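Local coordinates for protein PelD (Pseudomonas aeruginosa, PDB 4ETZ) that binds the second messenger cyclic di-GMP largely through its GGDEF-like domain and, as a membrane protein, takes part in pellicle formation, at residues D112-I117 with Y170-L175; A164-Q169 with L212-R217; C186-E191 with V229-T234. All coordinates share one frame; numbering follows the deposited sequence.

Contact 1 is a surface contact between the GAF-domain loop 112-117 and helix 162-181, whereas contacts 2 and 3 lie inside the GGDEF-like domain, the second partly buried and the third wholly so. Helix 162-181 serves contacts 1 and 2 at successive turns, their centres about 13 Å apart. Contacts 2 and 3 share one antiparallel sheet, where strands 214-219 and 225-231 are neighbours, and both touch cyclic di-GMP. Chemistry follows place: two long cationic side chains against a polar turn in contact 1, ring and aliphatic packing without hydrogen bonds between the segments in contact 2, and four main-chain hydrogen bonds in contact 3.

Contact 1: residues D112-I117 with Y170-L175; sequences DTDGRI and YLKRSL
T113 is straddled by two neighbouring side chains of helix 170-175, K172 and R173, which reach past it on different sides. Its methyl faces the helix: CG2 of T113 is 3.7 Å from the backbone N of R173 and, at 3.9 Å, also meets R173 CB. The aliphatic part of K172 runs along the other flank, CD of K172 lying 3.9 Å from T113 CB. With CG anti to the backbone N (chi1 -168°) and the rest of the chain extended, K172 carries its ammonium out to the turn. There NZ remains 4.1 Å from OD1 of D114, an attraction of opposite charges too long for a salt bridge, and the two side chains meet at about a right angle. The modelled end of K172 is crowded against the T113 carbonyl, so its exact position is doubtful.

R173 takes a different path. Bends at chi2 (57°) and chi3 (59°) fold its chain back over the threonine methyl, with NE of R173 3.8 Å from T113 CG2. The guanidinium ends beside the D112-T113 peptide, NH1 of R173 being 3.4 Å from D112 C. D112 CA lies at the guanidinium edge, in its plane. Two outside partners fix this group: NE forms a salt bridge with D148 of helix 133-151, and NH1 a hydrogen bond with the carbonyl of V111.

The loop has its own scaffold. OD1 of D112 accepts a bond from R116 N at 3.1 Å, met from above the carboxylate plane, and a weak one from D114 N. G115 N bonds to D112 O, closing the turn, and G115 itself has positive phi. The element presented to the helix is thus a type I beta turn, D112 to G115, in the hairpin connecting strands 106-111 and 117-123 of the GAF domain, docked on the first long helix of the GGDEF-like domain.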
loop_
_atom_site.group_PDB
_atom_site.type_symbol
_atom_site.label_atom_id
_atom_site.label_comp_id
_atom_site.label_asym_id
_atom_site.label_seq_id
_atom_site.Cartn_x
_atom_site.Cartn_y
_atom_site.Cartn_z
ATOM N N ASP A 112 -8.937 5.625 -0.445
ATOM C CA ASP A 112 -8.100 4.976 0.596
ATOM C C ASP A 112 -8.739 3.653 1.125
ATOM O O ASP A 112 -9.863 3.280 0.710
ATOM C CB ASP A 112 -7.783 5.968 1.744
ATOM C CG ASP A 112 -9.000 6.295 2.603
ATOM O OD1 ASP A 112 -9.973 5.518 2.587
ATOM O OD2 ASP A 112 -9.017 7.347 3.294
ATOM N N THR A 113 -8.041 2.983 2.043
ATOM C CA THR A 113 -8.461 1.673 2.588
ATOM C C THR A 113 -9.745 1.731 3.393
ATOM O O THR A 113 -10.369 0.692 3.617
ATOM C CB THR A 113 -7.344 0.988 3.451
ATOM O OG1 THR A 113 -6.924 1.876 4.478
ATOM C CG2 THR A 113 -6.119 0.672 2.609
ATOM N N ASP A 114 -10.159 2.928 3.809
ATOM C CA ASP A 114 -11.440 3.100 4.466
ATOM C C ASP A 114 -12.563 3.578 3.529
ATOM O O ASP A 114 -13.639 3.935 4.001
ATOM C CB ASP A 114 -11.324 4.084 5.634
ATOM C CG ASP A 114 -10.271 3.690 6.656
ATOM O OD1 ASP A 114 -10.069 2.483 6.963
ATOM O OD2 ASP A 114 -9.628 4.627 7.172
ATOM N N GLY A 115 -12.305 3.623 2.221
ATOM C CA GLY A 115 -13.310 4.058 1.233
ATOM C C GLY A 115 -13.611 5.547 1.065
ATOM O O GLY A 115 -14.580 5.917 0.400
ATOM N N ARG A 116 -12.790 6.400 1.683
ATOM C CA ARG A 116 -12.828 7.860 1.476
ATOM C C ARG A 116 -12.254 8.167 0.070
ATOM O O ARG A 116 -11.162 7.756 -0.260
ATOM C CB ARG A 116 -12.006 8.569 2.588
ATOM C CG ARG A 116 -12.433 10.029 3.003
ATOM C CD ARG A 116 -11.649 10.557 4.280
ATOM N NE ARG A 116 -12.195 11.811 4.845
ATOM C CZ ARG A 116 -11.811 12.381 5.997
ATOM N NH1 ARG A 116 -10.862 11.821 6.733
ATOM N NH2 ARG A 116 -12.376 13.514 6.424
ATOM N N ILE A 117 -13.016 8.866 -0.764
ATOM C CA ILE A 117 -12.530 9.282 -2.060
ATOM C C ILE A 117 -11.873 10.642 -1.872
ATOM O O ILE A 117 -12.536 11.614 -1.590
ATOM C CB ILE A 117 -13.677 9.413 -3.082
ATOM C CG1 ILE A 117 -14.435 8.079 -3.221
ATOM C CG2 ILE A 117 -13.156 9.895 -4.403
ATOM C CD1 ILE A 117 -15.519 8.108 -4.298
ATOM N N TYR A 170 -1.626 -0.896 5.784
ATOM C CA TYR A 170 -0.824 -1.485 4.724
ATOM C C TYR A 170 -1.257 -2.916 4.382
ATOM O O TYR A 170 -1.122 -3.352 3.227
ATOM C CB TYR A 170 0.647 -1.514 5.109
ATOM C CG TYR A 170 1.459 -0.279 4.751
ATOM C CD1 TYR A 170 2.641 -0.406 4.033
ATOM C CD2 TYR A 170 1.078 1.003 5.189
ATOM C CE1 TYR A 170 3.430 0.697 3.726
ATOM C CE2 TYR A 170 1.866 2.135 4.896
ATOM C CZ TYR A 170 3.048 1.968 4.163
ATOM O OH TYR A 170 3.862 3.042 3.827
ATOM N N LEU A 171 -1.695 -3.645 5.403
ATOM C CA LEU A 171 -2.174 -5.009 5.231
ATOM C C LEU A 171 -3.503 -5.000 4.472
ATOM O O LEU A 171 -3.655 -5.737 3.529
ATOM C CB LEU A 171 -2.336 -5.701 6.583
ATOM C CG LEU A 171 -2.912 -7.129 6.581
ATOM C CD1 LEU A 171 -2.056 -8.022 5.697
ATOM C CD2 LEU A 171 -3.017 -7.661 8.024
ATOM N N LYS A 172 -4.443 -4.164 4.900
ATOM C CA LYS A 172 -5.705 -3.940 4.171
ATOM C C LYS A 172 -5.537 -3.559 2.688
ATOM O O LYS A 172 -6.269 -4.079 1.850
ATOM C CB LYS A 172 -6.604 -2.941 4.917
ATOM C CG LYS A 172 -8.059 -2.856 4.386
ATOM C CD LYS A 172 -8.939 -2.040 5.326
ATOM C CE LYS A 172 -10.348 -1.826 4.749
ATOM N NZ LYS A 172 -11.274 -1.230 5.795
ATOM N N ARG A 173 -4.568 -2.693 2.364
ATOM C CA ARG A 173 -4.239 -2.371 0.973
ATOM C C ARG A 173 -3.695 -3.583 0.205
ATOM O O ARG A 173 -4.014 -3.784 -0.980
ATOM C CB ARG A 173 -3.221 -1.210 0.890
ATOM C CG ARG A 173 -2.755 -0.866 -0.554
ATOM C CD ARG A 173 -3.957 -0.510 -1.475
ATOM N NE ARG A 173 -4.736 0.641 -0.975
ATOM C CZ ARG A 173 -5.939 1.012 -1.422
ATOM N NH1 ARG A 173 -6.521 2.081 -0.920
ATOM N NH2 ARG A 173 -6.562 0.327 -2.372
ATOM N N SER A 174 -2.863 -4.387 0.866
ATOM C CA SER A 174 -2.282 -5.544 0.198
ATOM C C SER A 174 -3.337 -6.610 -0.069
ATOM O O SER A 174 -3.223 -7.358 -1.038
ATOM C CB SER A 174 -1.121 -6.131 1.023
ATOM O OG SER A 174 0.083 -5.443 0.739
ATOM N N LEU A 175 -4.347 -6.661 0.799
ATOM C CA LEU A 175 -5.474 -7.548 0.643
ATOM C C LEU A 175 -6.350 -7.136 -0.557
ATOM O O LEU A 175 -6.820 -7.998 -1.298
ATOM C CB LEU A 175 -6.323 -7.569 1.928
ATOM C CG LEU A 175 -5.832 -8.380 3.136
ATOM C CD1 LEU A 175 -6.587 -7.938 4.396
ATOM C CD2 LEU A 175 -5.965 -9.918 2.918
#

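Contact 2: residues A164-Q169 with L212-R217; sequences AQRFSQ and LDVQLR. With C2E (9,9'-[(2R,3R,3aS,5S,7aR,9R,10R,10aS,12S,14aR)-3,5,10,12-tetrahydroxy-5,12-dioxidooctahydro-2H,7H-difuro[3,2-d:3',2'-j][1,3,7,9,2,8]tetraoxadiphosphacyclododecine-2,9-diyl]bis(2-amino-1,9-dihydro-6H-purin-6-one)), chain C.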
loop_
_atom_site.group_PDB
_atom_site.type_symbol
_atom_site.label_atom_id
_atom_site.label_comp_id
_atom_site.label_asym_id
_atom_site.label_seq_id
_atom_site.Cartn_x
_atom_site.Cartn_y
_atom_site.Cartn_z
ATOM N N ALA A 164 1.063 0.240 14.798
ATOM C CA ALA A 164 -0.050 -0.697 14.689
ATOM C C ALA A 164 -1.056 -0.241 13.642
ATOM O O ALA A 164 -1.570 -1.066 12.885
ATOM C CB ALA A 164 -0.722 -0.927 16.037
ATOM N N GLN A 165 -1.308 1.066 13.570
ATOM C CA GLN A 165 -2.230 1.599 12.564
ATOM C C GLN A 165 -1.670 1.503 11.165
ATOM O O GLN A 165 -2.383 1.074 10.248
ATOM C CB GLN A 165 -2.646 3.041 12.871
ATOM C CG GLN A 165 -3.783 3.141 13.871
ATOM C CD GLN A 165 -4.446 4.510 13.856
ATOM O OE1 GLN A 165 -4.963 4.959 12.828
ATOM N NE2 GLN A 165 -4.453 5.171 15.010
ATOM N N ARG A 166 -0.399 1.876 10.993
ATOM C CA ARG A 166 0.201 1.787 9.675
ATOM C C ARG A 166 0.313 0.320 9.228
ATOM O O ARG A 166 0.152 0.021 8.060
ATOM C CB ARG A 166 1.537 2.540 9.554
ATOM C CG ARG A 166 2.775 1.844 10.090
ATOM C CD ARG A 166 4.013 2.090 9.179
ATOM N NE ARG A 166 4.293 3.508 8.946
ATOM C CZ ARG A 166 5.083 4.266 9.704
ATOM N NH1 ARG A 166 5.696 3.755 10.770
ATOM N NH2 ARG A 166 5.267 5.546 9.387
ATOM N N PHE A 167 0.584 -0.582 10.170
ATOM C CA PHE A 167 0.681 -1.972 9.804
ATOM C C PHE A 167 -0.670 -2.419 9.212
ATOM O O PHE A 167 -0.706 -2.937 8.140
ATOM C CB PHE A 167 1.106 -2.888 10.977
ATOM C CG PHE A 167 1.330 -4.315 10.552
ATOM C CD1 PHE A 167 2.569 -4.706 10.037
ATOM C CD2 PHE A 167 0.295 -5.245 10.603
ATOM C CE1 PHE A 167 2.795 -6.012 9.588
ATOM C CE2 PHE A 167 0.513 -6.572 10.147
ATOM C CZ PHE A 167 1.779 -6.937 9.630
ATOM N N SER A 168 -1.769 -2.235 9.933
ATOM C CA SER A 168 -3.039 -2.765 9.451
ATOM C C SER A 168 -3.567 -2.095 8.167
ATOM O O SER A 168 -4.140 -2.765 7.306
ATOM C CB SER A 168 -4.067 -2.755 10.568
ATOM O OG SER A 168 -3.936 -1.543 11.269
ATOM N N GLN A 169 -3.325 -0.798 8.000
ATOM C CA GLN A 169 -3.711 -0.130 6.753
ATOM C C GLN A 169 -2.913 -0.655 5.576
ATOM O O GLN A 169 -3.452 -0.848 4.484
ATOM C CB GLN A 169 -3.634 1.407 6.856
ATOM C CG GLN A 169 -2.416 1.976 7.561
ATOM C CD GLN A 169 -2.503 3.497 7.820
ATOM O OE1 GLN A 169 -1.737 4.284 7.234
ATOM N NE2 GLN A 169 -3.429 3.912 8.698
ATOM N N LEU A 212 8.886 -0.504 1.194
ATOM C CA LEU A 212 7.498 -0.494 1.711
ATOM C C LEU A 212 7.167 -1.544 2.766
ATOM O O LEU A 212 6.039 -1.574 3.278
ATOM C CB LEU A 212 6.492 -0.638 0.565
ATOM C CG LEU A 212 5.748 0.504 -0.147
ATOM C CD1 LEU A 212 6.058 2.007 0.173
ATOM C CD2 LEU A 212 5.760 0.208 -1.637
ATOM N N ASP A 213 8.112 -2.421 3.096
ATOM C CA ASP A 213 7.856 -3.371 4.187
ATOM C C ASP A 213 7.519 -2.692 5.488
ATOM O O ASP A 213 8.131 -1.672 5.850
ATOM C CB ASP A 213 9.058 -4.316 4.362
ATOM C CG ASP A 213 9.338 -5.112 3.116
ATOM O OD1 ASP A 213 8.554 -5.033 2.121
ATOM O OD2 ASP A 213 10.370 -5.811 3.115
ATOM N N VAL A 214 6.524 -3.220 6.188
ATOM C CA VAL A 214 6.188 -2.695 7.505
ATOM C C VAL A 214 6.251 -3.814 8.538
ATOM O O VAL A 214 6.067 -4.982 8.199
ATOM C CB VAL A 214 4.807 -2.003 7.564
ATOM C CG1 VAL A 214 4.887 -0.576 6.897
ATOM C CG2 VAL A 214 3.761 -2.862 6.911
ATOM N N GLN A 215 6.489 -3.428 9.789
ATOM C CA GLN A 215 6.698 -4.380 10.858
ATOM C C GLN A 215 5.850 -4.059 12.072
ATOM O O GLN A 215 5.508 -2.906 12.355
ATOM C CB GLN A 215 8.176 -4.440 11.270
ATOM C CG GLN A 215 9.173 -4.796 10.154
ATOM C CD GLN A 215 10.590 -4.965 10.666
ATOM O OE1 GLN A 215 10.889 -4.563 11.783
ATOM N NE2 GLN A 215 11.469 -5.585 9.850
ATOM N N LEU A 216 5.545 -5.091 12.829
ATOM C CA LEU A 216 4.867 -4.908 14.076
ATOM C C LEU A 216 5.491 -5.817 15.134
ATOM O O LEU A 216 5.591 -7.035 14.951
ATOM C CB LEU A 216 3.377 -5.215 13.894
ATOM C CG LEU A 216 2.280 -4.208 14.261
ATOM C CD1 LEU A 216 0.992 -4.972 14.529
ATOM C CD2 LEU A 216 2.619 -3.290 15.448
ATOM N N ARG A 217 5.915 -5.208 16.241
ATOM C CA ARG A 217 6.465 -5.948 17.380
ATOM C C ARG A 217 5.336 -6.295 18.343
ATOM O O ARG A 217 4.664 -5.393 18.875
ATOM C CB ARG A 217 7.519 -5.110 18.098
ATOM C CG ARG A 217 8.597 -4.562 17.177
ATOM C CD ARG A 217 9.478 -3.573 17.933
ATOM N NE ARG A 217 9.158 -2.167 17.672
ATOM C CZ ARG A 217 9.884 -1.138 18.115
ATOM N NH1 ARG A 217 10.981 -1.348 18.852
ATOM N NH2 ARG A 217 9.511 0.106 17.824
HETATM P P1 C2E C . 19.072 -8.692 -2.686
HETATM O O2P C2E C . 20.006 -9.885 -2.651
HETATM O O1P C2E C . 19.043 -7.775 -1.487
HETATM O "O5'" C2E C . 17.569 -9.099 -2.944
HETATM C "C5'" C2E C . 17.158 -9.974 -4.002
HETATM C "C4'" C2E C . 15.633 -9.990 -4.101
HETATM O "O4'" C2E C . 15.089 -10.424 -2.865
HETATM C "C3'" C2E C . 14.993 -8.611 -4.281
HETATM O "O3'" C2E C . 14.919 -8.161 -5.623
HETATM C "C2'" C2E C . 13.616 -8.730 -3.675
HETATM O "O2'" C2E C . 12.665 -9.181 -4.643
HETATM C "C1'" C2E C . 13.839 -9.749 -2.580
HETATM N N9 C2E C . 14.029 -9.026 -1.288
HETATM C C8 C2E C . 15.200 -8.963 -0.644
HETATM N N7 C2E C . 15.115 -8.299 0.510
HETATM C C5 C2E C . 13.830 -7.881 0.622
HETATM C C6 C2E C . 13.035 -7.103 1.598
HETATM O O6 C2E C . 13.566 -6.595 2.748
HETATM N N1 C2E C . 11.716 -6.911 1.327
HETATM C C2 C2E C . 11.098 -7.367 0.189
HETATM N N2 C2E C . 9.786 -7.109 0.021
HETATM N N3 C2E C . 11.761 -8.099 -0.738
HETATM C C4 C2E C . 13.104 -8.368 -0.577
HETATM P P11 C2E C . 14.989 -6.584 -5.946
HETATM O O21 C2E C . 14.769 -6.464 -7.432
HETATM O O11 C2E C . 14.051 -5.818 -5.045
HETATM O O5A C2E C . 16.500 -6.231 -5.615
HETATM C C5A C2E C . 17.563 -6.736 -6.396
HETATM C C4A C2E C . 18.831 -6.246 -5.742
HETATM O O4A C2E C . 18.776 -4.822 -5.722
HETATM C C3A C2E C . 18.918 -6.603 -4.277
HETATM O O3A C2E C . 19.481 -7.872 -4.014
HETATM C C2A C2E C . 19.798 -5.524 -3.703
HETATM O O2A C2E C . 21.176 -5.768 -3.935
HETATM C C1A C2E C . 19.394 -4.326 -4.523
HETATM N N91 C2E C . 18.387 -3.587 -3.743
HETATM C C81 C2E C . 17.059 -3.616 -3.973
HETATM N N71 C2E C . 16.404 -2.826 -3.083
HETATM C C51 C2E C . 17.338 -2.312 -2.262
HETATM C C61 C2E C . 17.310 -1.401 -1.110
HETATM O O61 C2E C . 16.121 -0.918 -0.714
HETATM N N11 C2E C . 18.443 -1.096 -0.476
HETATM C C21 C2E C . 19.632 -1.597 -0.915
HETATM N N21 C2E C . 20.763 -1.247 -0.259
HETATM N N31 C2E C . 19.718 -2.435 -1.982
HETATM C C41 C2E C . 18.629 -2.815 -2.682
#
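F167 is swung toward strand 214-217 by a chi1 of -175°, which sets CG opposite the backbone N and points the ring at the strand, where L216 lies over one face and V214 meets its rim. The two methyls of V214 diverge to neighbouring helix residues: CG2 lies 3.8 Å from F167 CD1, and CG1 is 3.6 Å from CD of R166, whose bent chain passes obliquely.

L216 CB forms a CH-pi contact 4.2 Å from the F167 ring centroid and 23° off the normal, displaced toward the rim, while CG of L216 packs at 3.7 Å on F167 CB. The ring edge instead meets backbone: the carbonyl O of V214 lies in the ring plane, 3.7 Å from F167 CE1. One turn toward the helix N terminus, L216 CD2 rests against A164.

This is a helix laid across one face of an antiparallel sheet, the alpha/beta layering of a GGDEF-like domain. The axes approach to 7.9 Å at -129°, and F167 also touches L228 and L230 on adjoining strand 225-231.

Just ahead of V214, D213 binds cyclic di-GMP. Its carboxylate pairs with one guanine edge through two nearly straight bonds: OD1 accepts one from ligand N2 at 3.2 Å, and OD2 one from N1 whose modelled length is unusually short and doubtful in its exact value. R210, R245 and Q1 supply further hydrogen bonds to the ligand.

Contact 3: residues C186-E191 with V229-T234; sequences CLYAFE and VLLPLT. With C2E (9,9'-[(2R,3R,3aS,5S,7aR,9R,10R,10aS,12S,14aR)-3,5,10,12-tetrahydroxy-5,12-dioxidooctahydro-2H,7H-difuro[3,2-d:3',2'-j][1,3,7,9,2,8]tetraoxadiphosphacyclododecine-2,9-diyl]bis(2-amino-1,9-dihydro-6H-purin-6-one)), chain C.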
loop_
_atom_site.group_PDB
_atom_site.type_symbol
_atom_site.label_atom_id
_atom_site.label_comp_id
_atom_site.label_asym_id
_atom_site.label_seq_id
_atom_site.Cartn_x
_atom_site.Cartn_y
_atom_site.Cartn_z
ATOM N N CYS A 186 3.384 -10.910 0.929
ATOM C CA CYS A 186 3.768 -11.963 1.862
ATOM C C CYS A 186 3.793 -11.408 3.264
ATOM O O CYS A 186 4.273 -10.263 3.510
ATOM C CB CYS A 186 5.165 -12.468 1.521
ATOM S SG CYS A 186 5.556 -14.031 2.268
ATOM N N LEU A 187 3.278 -12.210 4.181
ATOM C CA LEU A 187 3.369 -11.931 5.581
ATOM C C LEU A 187 4.261 -12.984 6.245
ATOM O O LEU A 187 4.087 -14.181 6.040
ATOM C CB LEU A 187 1.990 -12.047 6.193
ATOM C CG LEU A 187 1.309 -10.973 7.025
ATOM C CD1 LEU A 187 0.074 -11.596 7.693
ATOM C CD2 LEU A 187 2.236 -10.308 8.042
ATOM N N TYR A 188 5.207 -12.534 7.044
ATOM C CA TYR A 188 5.975 -13.442 7.886
ATOM C C TYR A 188 5.725 -13.111 9.325
ATOM O O TYR A 188 5.724 -11.919 9.714
ATOM C CB TYR A 188 7.464 -13.245 7.663
ATOM C CG TYR A 188 8.019 -13.958 6.463
ATOM C CD1 TYR A 188 8.302 -15.339 6.506
ATOM C CD2 TYR A 188 8.314 -13.253 5.296
ATOM C CE1 TYR A 188 8.869 -15.999 5.393
ATOM C CE2 TYR A 188 8.863 -13.901 4.172
ATOM C CZ TYR A 188 9.124 -15.263 4.222
ATOM O OH TYR A 188 9.678 -15.868 3.121
ATOM N N ALA A 189 5.602 -14.149 10.128
ATOM C CA ALA A 189 5.663 -14.016 11.562
ATOM C C ALA A 189 6.913 -14.725 12.092
ATOM O O ALA A 189 7.049 -15.956 11.944
ATOM C CB ALA A 189 4.369 -14.605 12.213
ATOM N N PHE A 190 7.807 -13.959 12.721
ATOM C CA PHE A 190 8.936 -14.522 13.449
ATOM C C PHE A 190 8.592 -14.642 14.919
ATOM O O PHE A 190 8.445 -13.626 15.625
ATOM C CB PHE A 190 10.216 -13.705 13.213
ATOM C CG PHE A 190 10.559 -13.562 11.773
ATOM C CD1 PHE A 190 11.268 -14.565 11.111
ATOM C CD2 PHE A 190 10.110 -12.454 11.036
ATOM C CE1 PHE A 190 11.552 -14.465 9.735
ATOM C CE2 PHE A 190 10.427 -12.295 9.683
ATOM C CZ PHE A 190 11.138 -13.308 9.009
ATOM N N GLU A 191 8.451 -15.879 15.378
ATOM C CA GLU A 191 8.165 -16.125 16.767
ATOM C C GLU A 191 9.469 -16.486 17.470
ATOM O O GLU A 191 10.148 -17.449 17.103
ATOM C CB GLU A 191 7.121 -17.248 16.946
ATOM C CG GLU A 191 6.781 -17.526 18.444
ATOM C CD GLU A 191 5.952 -18.806 18.688
ATOM O OE1 GLU A 191 5.822 -19.643 17.772
ATOM O OE2 GLU A 191 5.441 -18.989 19.817
ATOM N N VAL A 229 6.150 -9.185 9.820
ATOM C CA VAL A 229 6.681 -8.449 8.708
ATOM C C VAL A 229 5.728 -8.659 7.515
ATOM O O VAL A 229 5.434 -9.805 7.151
ATOM C CB VAL A 229 8.111 -8.920 8.341
ATOM C CG1 VAL A 229 8.711 -8.057 7.220
ATOM C CG2 VAL A 229 9.089 -8.895 9.596
ATOM N N LEU A 230 5.269 -7.550 6.919
ATOM C CA LEU A 230 4.463 -7.579 5.692
ATOM C C LEU A 230 5.320 -7.096 4.563
ATOM O O LEU A 230 5.950 -6.042 4.689
ATOM C CB LEU A 230 3.247 -6.672 5.827
ATOM C CG LEU A 230 2.433 -6.460 4.524
ATOM C CD1 LEU A 230 1.713 -7.778 4.121
ATOM C CD2 LEU A 230 1.410 -5.311 4.736
ATOM N N LEU A 231 5.381 -7.864 3.477
ATOM C CA LEU A 231 6.117 -7.518 2.273
ATOM C C LEU A 231 5.096 -7.171 1.145
ATOM O O LEU A 231 4.711 -8.056 0.365
ATOM C CB LEU A 231 7.032 -8.686 1.804
ATOM C CG LEU A 231 8.025 -9.439 2.740
ATOM C CD1 LEU A 231 9.005 -10.308 1.911
ATOM C CD2 LEU A 231 8.777 -8.502 3.572
ATOM N N PRO A 232 4.673 -5.880 1.053
ATOM C CA PRO A 232 3.730 -5.470 -0.007
ATOM C C PRO A 232 4.297 -5.709 -1.367
ATOM O O PRO A 232 5.494 -5.556 -1.568
ATOM C CB PRO A 232 3.576 -3.927 0.208
ATOM C CG PRO A 232 3.975 -3.700 1.606
ATOM C CD PRO A 232 4.986 -4.758 1.977
ATOM N N LEU A 233 3.439 -6.067 -2.317
ATOM C CA LEU A 233 3.812 -6.078 -3.744
ATOM C C LEU A 233 5.059 -6.914 -4.015
ATOM O O LEU A 233 5.942 -6.520 -4.784
ATOM C CB LEU A 233 3.971 -4.654 -4.299
ATOM C CG LEU A 233 2.787 -3.689 -4.112
ATOM C CD1 LEU A 233 3.211 -2.249 -4.322
ATOM C CD2 LEU A 233 1.641 -4.054 -5.070
ATOM N N THR A 234 5.091 -8.086 -3.398
ATOM C CA THR A 234 6.239 -8.972 -3.450
ATOM C C THR A 234 5.765 -10.384 -3.793
ATOM O O THR A 234 4.820 -10.889 -3.190
ATOM C CB THR A 234 6.978 -8.945 -2.071
ATOM O OG1 THR A 234 7.456 -7.618 -1.851
ATOM C CG2 THR A 234 8.174 -9.930 -2.041
HETATM P P1 C2E C . 19.072 -8.692 -2.686
HETATM O O2P C2E C . 20.006 -9.885 -2.651
HETATM O O1P C2E C . 19.043 -7.775 -1.487
HETATM O "O5'" C2E C . 17.569 -9.099 -2.944
HETATM C "C5'" C2E C . 17.158 -9.974 -4.002
HETATM C "C4'" C2E C . 15.633 -9.990 -4.101
HETATM O "O4'" C2E C . 15.089 -10.424 -2.865
HETATM C "C3'" C2E C . 14.993 -8.611 -4.281
HETATM O "O3'" C2E C . 14.919 -8.161 -5.623
HETATM C "C2'" C2E C . 13.616 -8.730 -3.675
HETATM O "O2'" C2E C . 12.665 -9.181 -4.643
HETATM C "C1'" C2E C . 13.839 -9.749 -2.580
HETATM N N9 C2E C . 14.029 -9.026 -1.288
HETATM C C8 C2E C . 15.200 -8.963 -0.644
HETATM N N7 C2E C . 15.115 -8.299 0.510
HETATM C C5 C2E C . 13.830 -7.881 0.622
HETATM C C6 C2E C . 13.035 -7.103 1.598
HETATM O O6 C2E C . 13.566 -6.595 2.748
HETATM N N1 C2E C . 11.716 -6.911 1.327
HETATM C C2 C2E C . 11.098 -7.367 0.189
HETATM N N2 C2E C . 9.786 -7.109 0.021
HETATM N N3 C2E C . 11.761 -8.099 -0.738
HETATM C C4 C2E C . 13.104 -8.368 -0.577
HETATM P P11 C2E C . 14.989 -6.584 -5.946
HETATM O O21 C2E C . 14.769 -6.464 -7.432
HETATM O O11 C2E C . 14.051 -5.818 -5.045
HETATM O O5A C2E C . 16.500 -6.231 -5.615
HETATM C C5A C2E C . 17.563 -6.736 -6.396
HETATM C C4A C2E C . 18.831 -6.246 -5.742
HETATM O O4A C2E C . 18.776 -4.822 -5.722
HETATM C C3A C2E C . 18.918 -6.603 -4.277
HETATM O O3A C2E C . 19.481 -7.872 -4.014
HETATM C C2A C2E C . 19.798 -5.524 -3.703
HETATM O O2A C2E C . 21.176 -5.768 -3.935
HETATM C C1A C2E C . 19.394 -4.326 -4.523
HETATM N N91 C2E C . 18.387 -3.587 -3.743
HETATM C C81 C2E C . 17.059 -3.616 -3.973
HETATM N N71 C2E C . 16.404 -2.826 -3.083
HETATM C C51 C2E C . 17.338 -2.312 -2.262
HETATM C C61 C2E C . 17.310 -1.401 -1.110
HETATM O O61 C2E C . 16.121 -0.918 -0.714
HETATM N N11 C2E C . 18.443 -1.096 -0.476
HETATM C C21 C2E C . 19.632 -1.597 -0.915
HETATM N N21 C2E C . 20.763 -1.247 -0.259
HETATM N N31 C2E C . 19.718 -2.435 -1.982
HETATM C C41 C2E C . 18.629 -2.815 -2.682
#
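C186 and Y188 pair with L231 and V229 as hydrogen-bonded antiparallel pairs, with L187 opposite L230 as the non-hydrogen-bonded pair between them and the strand axes 4.7 Å apart at 163°. Three of the four main-chain bonds are short and straight: L231 N to C186 O is 2.6 Å, and Y188 N to V229 O and V229 N to Y188 O are similarly short. The fourth, C186 N to L231 O, is longer at 3.2 Å, and its donor stands 38° out of the carbonyl plane, where strand 229-231 gives way to a loop at P232.

On the face carrying C186, Y188, V229 and L231, the aromatic rings present edges to aliphatic groups. V229 CG2, placed beside its own backbone N, lies in the plane of the F190 ring, 3.7 Å from F190 CE2. CD1 of L231 likewise meets the edge of Y188, at 4.2 Å from Y188 CE2. The other face holds L187 and L230, where L187 CD2 reaches back to the main chain, 3.4 Å from V229 O.

The strand end leads into the cyclic di-GMP site. OG1 of T234 accepts a hydrogen bond from ligand N2 at 3.0 Å and donates to P232 O, so one hydroxyl ties the guanine amino group to the loop. L231 adds aliphatic contact with the same base, which D213 also binds.

Both strands are inner strands of the four-stranded sheet, 185-192 running between 225-231 and 265-272, and 225-231 between 185-192 and 214-219. F167 of helix 162-181 packs on L187 and L230, while helix 236-253 lies against the other face: Y242 touches V229 and L231, L246 touches F190, and the carbonyl of S239 hydrogen-bonds with Y188 OH.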